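Local coordinates for protein putative (Helicobacter pylori, PDB 4O8S) that belongs to the nucleotidyltransferase superfamily, with an AbiEii-type domain, and probably transfers a nucleotide to an acceptor, at residues 172-176 and 209-214; 164-170 and 216-221. All coordinates share one frame; numbering follows the deposited sequence.

Contact 1: residues 172-176 and 209-214; sequences LKDFS and LGVMAQ
Leu172 and Leu209 form the apolar side of this contact, their branches meeting at a slant with the two CD1 methyls 3.9 Å apart. CD2 of Leu172 also reaches CB of Ala213 at 3.7 Å. With its CG anti to the backbone N, Leu209 sends CD2 on to the rim of Phe175, close to the ring plane and 3.9 Å from CE2.

Small residues bring the backbones together: CA of Ser176 is 4.6 Å from CA of Gly210, and O of Ser176 packs 3.4 Å from that same glycine CA. CB of Ala213 rests against CA of Lys173, whose extended chain runs outward past CG of Gln214.

The polar links gather on Ser176. Its OG, set between the backbone N and the carbonyl carbon (chi1 63°), donates to O of Leu172 one turn back, 2.8 Å away and tilted 33° from that carbonyl plane. It also accepts from a water that donates to O of Gly210 at 2.7 Å, bridging the helices through solvent.

The two segments run nearly antiparallel (152°), their axes 8.4 Å apart. Leu209 continues onto Leu150 and Ala157 of helix 147-159, while Phe175 packs on Cys137 of helix 126-139 and on Leu182 and Tyr186 of helix 179-192.

Contact 2: residues 164-170 and 216-221; sequences FNLDLAS and IHKKLE
Ala169 and Leu220 meet at the middle of the contact: the alanine methyl is a low bump facing helix 202-231, and CD1 of Leu220 lies 3.6 Å from its CB. The same methyl sits over the backbone of His217, 3.9 Å from its CA, and touches CG2 of Ile216, so Ile216, His217 and Leu220 together form the shallow hollow that takes it.

Leu220 is the larger bump from the other side. Its CG stands anti to the carbonyl carbon (chi1 -71°), and CD1 settles against the start of helix 166-176, 3.5 Å from C of Asn165, with O of Phe164 also close by. The floor of this hollow is main chain of Phe164 and Asn165. Asn165 is the N-cap, its OD1 accepting from N of Leu168 at 2.9 Å in an almost straight bond (172° at the hydrogen), which probably steadies the first turn.

Leu166 closes the outer side. Leu166 and Leu220 lie alongside each other, pointing opposite ways, with CD2 of Leu166 3.7 Å from CB of Leu220. The side chains of Leu166 and His217 cross at about a right angle, CD2 of Leu166 coming near the imidazole. CG of Glu221 lies over one face of that ring, displaced toward its rim. CD2 of His217 comes within 3.9 Å of CA of Ser170.

On the inner side, CB of Phe164 meets CG2 of Ile216, and the aromatic ring continues inward to Ile130 of helix 126-139. The segment axes stand 9.1 Å apart at 151°. The arrangement is an antiparallel helix pair joined by apolar packing, part of the helical C-terminal half of this AbiEii-family nucleotidyltransferase.

Overall arrangement
Contacts 1 and 2 are successive parts of one antiparallel interface between helix 166-176 and helix 202-231, with centres about 10 Å apart. Because the helices run in opposite directions, contact 1 is nested in sequence within the loop that contact 2 closes, and helix 179-192 lies in the intervening chain. The two join directly: CD2 of Leu172 packs 3.6 Å from CE2 of Phe164 on the apolar side, while NZ of Lys173 approaches ND1 of His217 at 3.7 Å. Contact 1 has the larger share of buried residues, five of eight against three of nine. Their centres lie about 19 Å and 21 Å from the centre of the chain, among its C-terminal helices.

Contact 1: residues 172-176 and 209-214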
loop_
_atom_site.group_PDB
_atom_site.type_symbol
_atom_site.label_atom_id
_atom_site.label_comp_id
_atom_site.label_asym_id
_atom_site.label_seq_id
_atom_site.Cartn_x
_atom_site.Cartn_y
_atom_site.Cartn_z
ATOM N N LEU A 172 13.063 -10.738 -0.747
ATOM C CA LEU A 172 12.991 -9.843 -1.900
ATOM C C LEU A 172 13.932 -10.339 -2.990
ATOM O O LEU A 172 13.568 -10.345 -4.168
ATOM C CB LEU A 172 13.371 -8.422 -1.503
ATOM C CG LEU A 172 13.324 -7.383 -2.627
ATOM C CD1 LEU A 172 11.884 -7.060 -3.009
ATOM C CD2 LEU A 172 14.076 -6.126 -2.214
ATOM N N LYS A 173 15.128 -10.762 -2.576
ATOM C CA LYS A 173 16.127 -11.359 -3.462
ATOM C C LYS A 173 15.575 -12.609 -4.134
ATOM O O LYS A 173 15.693 -12.773 -5.351
ATOM C CB LYS A 173 17.398 -11.693 -2.669
ATOM C CG LYS A 173 18.575 -12.184 -3.506
ATOM C CD LYS A 173 19.821 -12.396 -2.642
ATOM C CE LYS A 173 20.949 -13.050 -3.443
ATOM N NZ LYS A 173 22.222 -13.187 -2.665
ATOM N N ASP A 174 14.953 -13.477 -3.338
ATOM C CA ASP A 174 14.344 -14.702 -3.841
ATOM C C ASP A 174 13.279 -14.376 -4.892
ATOM O O ASP A 174 13.222 -14.993 -5.958
ATOM C CB ASP A 174 13.722 -15.468 -2.671
ATOM C CG ASP A 174 13.671 -16.973 -2.902
ATOM O OD1 ASP A 174 13.449 -17.417 -4.055
ATOM O OD2 ASP A 174 13.843 -17.715 -1.909
ATOM N N PHE A 175 12.449 -13.383 -4.585
ATOM C CA PHE A 175 11.361 -12.969 -5.471
ATOM C C PHE A 175 11.873 -12.409 -6.797
ATOM O O PHE A 175 11.237 -12.585 -7.832
ATOM C CB PHE A 175 10.505 -11.907 -4.762
ATOM C CG PHE A 175 9.585 -11.131 -5.681
ATOM C CD1 PHE A 175 8.482 -11.743 -6.270
ATOM C CD2 PHE A 175 9.807 -9.773 -5.925
ATOM C CE1 PHE A 175 7.612 -11.022 -7.109
ATOM C CE2 PHE A 175 8.945 -9.033 -6.761
ATOM C CZ PHE A 175 7.845 -9.665 -7.358
ATOM N N SER A 176 13.013 -11.722 -6.759
ATOM C CA SER A 176 13.461 -10.939 -7.910
ATOM C C SER A 176 14.679 -11.523 -8.639
ATOM O O SER A 176 15.273 -10.852 -9.488
ATOM C CB SER A 176 13.767 -9.503 -7.474
ATOM O OG SER A 176 14.837 -9.473 -6.543
ATOM N N LEU A 209 15.343 -4.041 -9.775
ATOM C CA LEU A 209 14.959 -4.629 -8.486
ATOM C C LEU A 209 15.802 -5.846 -8.119
ATOM O O LEU A 209 16.247 -5.967 -6.972
ATOM C CB LEU A 209 13.466 -5.002 -8.431
ATOM C CG LEU A 209 13.099 -5.746 -7.131
ATOM C CD1 LEU A 209 13.388 -4.870 -5.907
ATOM C CD2 LEU A 209 11.649 -6.258 -7.126
ATOM N N GLY A 210 16.005 -6.755 -9.072
ATOM C CA GLY A 210 16.811 -7.941 -8.814
ATOM C C GLY A 210 18.195 -7.588 -8.294
ATOM O O GLY A 210 18.701 -8.185 -7.323
ATOM N N VAL A 211 18.802 -6.584 -8.920
ATOM C CA VAL A 211 20.141 -6.158 -8.524
ATOM C C VAL A 211 20.150 -5.434 -7.178
ATOM O O VAL A 211 21.011 -5.711 -6.339
ATOM C CB VAL A 211 20.798 -5.296 -9.623
ATOM C CG1 VAL A 211 22.134 -4.744 -9.156
ATOM C CG2 VAL A 211 20.974 -6.128 -10.888
HETATM N N MSE A 212 19.208 -4.513 -6.960
HETATM C CA MSE A 212 19.116 -3.815 -5.669
HETATM C C MSE A 212 18.920 -4.787 -4.521
HETATM O O MSE A 212 19.482 -4.603 -3.438
HETATM C CB MSE A 212 17.966 -2.802 -5.655
HETATM C CG MSE A 212 18.183 -1.600 -6.569
HETATM SE SE MSE A 212 16.776 -0.215 -6.348
HETATM C CE MSE A 212 15.309 -1.262 -7.012
ATOM N N ALA A 213 18.113 -5.821 -4.753
ATOM C CA ALA A 213 17.834 -6.791 -3.705
ATOM C C ALA A 213 19.116 -7.524 -3.333
ATOM O O ALA A 213 19.322 -7.862 -2.170
ATOM C CB ALA A 213 16.769 -7.758 -4.150
ATOM N N GLN A 214 19.976 -7.765 -4.322
ATOM C CA GLN A 214 21.270 -8.383 -4.072
ATOM C C GLN A 214 22.100 -7.498 -3.171
ATOM O O GLN A 214 22.651 -7.965 -2.169
ATOM C CB GLN A 214 22.033 -8.602 -5.380
ATOM C CG GLN A 214 21.447 -9.661 -6.285
ATOM C CD GLN A 214 22.451 -10.153 -7.312
ATOM O OE1 GLN A 214 23.552 -9.599 -7.443
ATOM N NE2 GLN A 214 22.084 -11.204 -8.041
HETATM O O HOH W 1 17.643 -10.638 -6.959
#

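Contact 2: residues 164-170 and 216-221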
loop_
_atom_site.group_PDB
_atom_site.type_symbol
_atom_site.label_atom_id
_atom_site.label_comp_id
_atom_site.label_asym_id
_atom_site.label_seq_id
_atom_site.Cartn_x
_atom_site.Cartn_y
_atom_site.Cartn_z
ATOM N N PHE A 164 14.598 -2.587 5.226
ATOM C CA PHE A 164 14.675 -4.023 5.021
ATOM C C PHE A 164 15.591 -4.629 6.079
ATOM O O PHE A 164 16.654 -4.080 6.365
ATOM C CB PHE A 164 15.229 -4.339 3.634
ATOM C CG PHE A 164 14.268 -4.061 2.523
ATOM C CD1 PHE A 164 14.038 -2.757 2.093
ATOM C CD2 PHE A 164 13.596 -5.104 1.903
ATOM C CE1 PHE A 164 13.136 -2.483 1.068
ATOM C CE2 PHE A 164 12.681 -4.848 0.863
ATOM C CZ PHE A 164 12.455 -3.529 0.447
ATOM N N ASN A 165 15.194 -5.761 6.656
ATOM C CA ASN A 165 16.144 -6.556 7.433
ATOM C C ASN A 165 16.573 -7.785 6.623
ATOM O O ASN A 165 16.146 -7.941 5.468
ATOM C CB ASN A 165 15.555 -6.942 8.795
ATOM C CG ASN A 165 14.242 -7.708 8.676
ATOM O OD1 ASN A 165 14.033 -8.495 7.741
ATOM N ND2 ASN A 165 13.347 -7.484 9.638
ATOM N N LEU A 166 17.394 -8.654 7.217
ATOM C CA LEU A 166 17.882 -9.846 6.510
ATOM C C LEU A 166 16.766 -10.700 5.948
ATOM O O LEU A 166 16.858 -11.191 4.822
ATOM C CB LEU A 166 18.767 -10.710 7.416
ATOM C CG LEU A 166 20.259 -10.365 7.407
ATOM C CD1 LEU A 166 21.021 -11.144 8.480
ATOM C CD2 LEU A 166 20.844 -10.628 6.030
ATOM N N ASP A 167 15.709 -10.881 6.730
ATOM C CA ASP A 167 14.613 -11.732 6.308
ATOM C C ASP A 167 13.868 -11.124 5.120
ATOM O O ASP A 167 13.590 -11.808 4.134
ATOM C CB ASP A 167 13.652 -11.995 7.475
ATOM C CG ASP A 167 12.384 -12.725 7.034
ATOM O OD1 ASP A 167 12.441 -13.971 6.879
ATOM O OD2 ASP A 167 11.333 -12.050 6.837
ATOM N N LEU A 168 13.539 -9.838 5.214
ATOM C CA LEU A 168 12.831 -9.157 4.125
ATOM C C LEU A 168 13.696 -9.114 2.866
ATOM O O LEU A 168 13.207 -9.381 1.762
ATOM C CB LEU A 168 12.446 -7.735 4.543
ATOM C CG LEU A 168 11.433 -7.615 5.681
ATOM C CD1 LEU A 168 11.231 -6.154 6.046
ATOM C CD2 LEU A 168 10.106 -8.255 5.284
ATOM N N ALA A 169 14.976 -8.772 3.041
ATOM C CA ALA A 169 15.919 -8.698 1.927
ATOM C C ALA A 169 16.080 -10.054 1.265
ATOM O O ALA A 169 16.102 -10.160 0.028
ATOM C CB ALA A 169 17.272 -8.180 2.394
ATOM N N SER A 170 16.187 -11.095 2.086
ATOM C CA SER A 170 16.371 -12.435 1.549
ATOM C C SER A 170 15.179 -12.837 0.693
ATOM O O SER A 170 15.344 -13.391 -0.400
ATOM C CB SER A 170 16.595 -13.453 2.669
ATOM O OG SER A 170 16.716 -14.758 2.124
ATOM N N ILE A 216 21.239 -4.910 -1.197
ATOM C CA ILE A 216 20.655 -4.729 0.131
ATOM C C ILE A 216 20.969 -5.954 0.985
ATOM O O ILE A 216 21.458 -5.833 2.105
ATOM C CB ILE A 216 19.124 -4.479 0.035
ATOM C CG1 ILE A 216 18.869 -3.137 -0.665
ATOM C CG2 ILE A 216 18.471 -4.496 1.423
ATOM C CD1 ILE A 216 17.447 -2.948 -1.202
ATOM N N HIS A 217 20.716 -7.135 0.441
ATOM C CA HIS A 217 21.011 -8.355 1.162
ATOM C C HIS A 217 22.510 -8.481 1.492
ATOM O O HIS A 217 22.879 -8.942 2.570
ATOM C CB HIS A 217 20.529 -9.564 0.368
ATOM C CG HIS A 217 20.728 -10.862 1.085
ATOM N ND1 HIS A 217 21.697 -11.771 0.718
ATOM C CD2 HIS A 217 20.096 -11.393 2.159
ATOM C CE1 HIS A 217 21.645 -12.813 1.530
ATOM N NE2 HIS A 217 20.686 -12.609 2.416
ATOM N N LYS A 218 23.360 -8.046 0.568
ATOM C CA LYS A 218 24.809 -8.129 0.734
ATOM C C LYS A 218 25.285 -7.208 1.838
ATOM O O LYS A 218 26.045 -7.620 2.719
ATOM C CB LYS A 218 25.516 -7.774 -0.580
ATOM C CG LYS A 218 27.047 -7.786 -0.525
ATOM C CD LYS A 218 27.633 -7.455 -1.908
ATOM C CE LYS A 218 29.165 -7.431 -1.908
ATOM N NZ LYS A 218 29.743 -7.075 -3.248
ATOM N N LYS A 219 24.856 -5.953 1.781
ATOM C CA LYS A 219 25.180 -4.998 2.830
ATOM C C LYS A 219 24.811 -5.531 4.221
ATOM O O LYS A 219 25.610 -5.433 5.160
ATOM C CB LYS A 219 24.478 -3.661 2.589
ATOM C CG LYS A 219 24.660 -2.682 3.740
ATOM C CD LYS A 219 23.708 -1.483 3.654
ATOM C CE LYS A 219 24.146 -0.475 2.591
ATOM N NZ LYS A 219 23.914 0.954 3.011
ATOM N N LEU A 220 23.604 -6.093 4.339
ATOM C CA LEU A 220 23.080 -6.584 5.618
ATOM C C LEU A 220 23.918 -7.746 6.155
ATOM O O LEU A 220 24.132 -7.860 7.363
ATOM C CB LEU A 220 21.606 -7.004 5.476
ATOM C CG LEU A 220 20.599 -5.850 5.292
ATOM C CD1 LEU A 220 19.203 -6.335 4.852
ATOM C CD2 LEU A 220 20.505 -5.032 6.564
ATOM N N GLU A 221 24.382 -8.609 5.252
ATOM C CA GLU A 221 25.303 -9.685 5.609
ATOM C C GLU A 221 26.637 -9.136 6.117
ATOM O O GLU A 221 27.081 -9.494 7.210
ATOM C CB GLU A 221 25.552 -10.586 4.405
ATOM C CG GLU A 221 24.394 -11.482 4.045
ATOM C CD GLU A 221 24.553 -12.872 4.616
ATOM O OE1 GLU A 221 25.014 -13.768 3.873
ATOM O OE2 GLU A 221 24.220 -13.067 5.809
#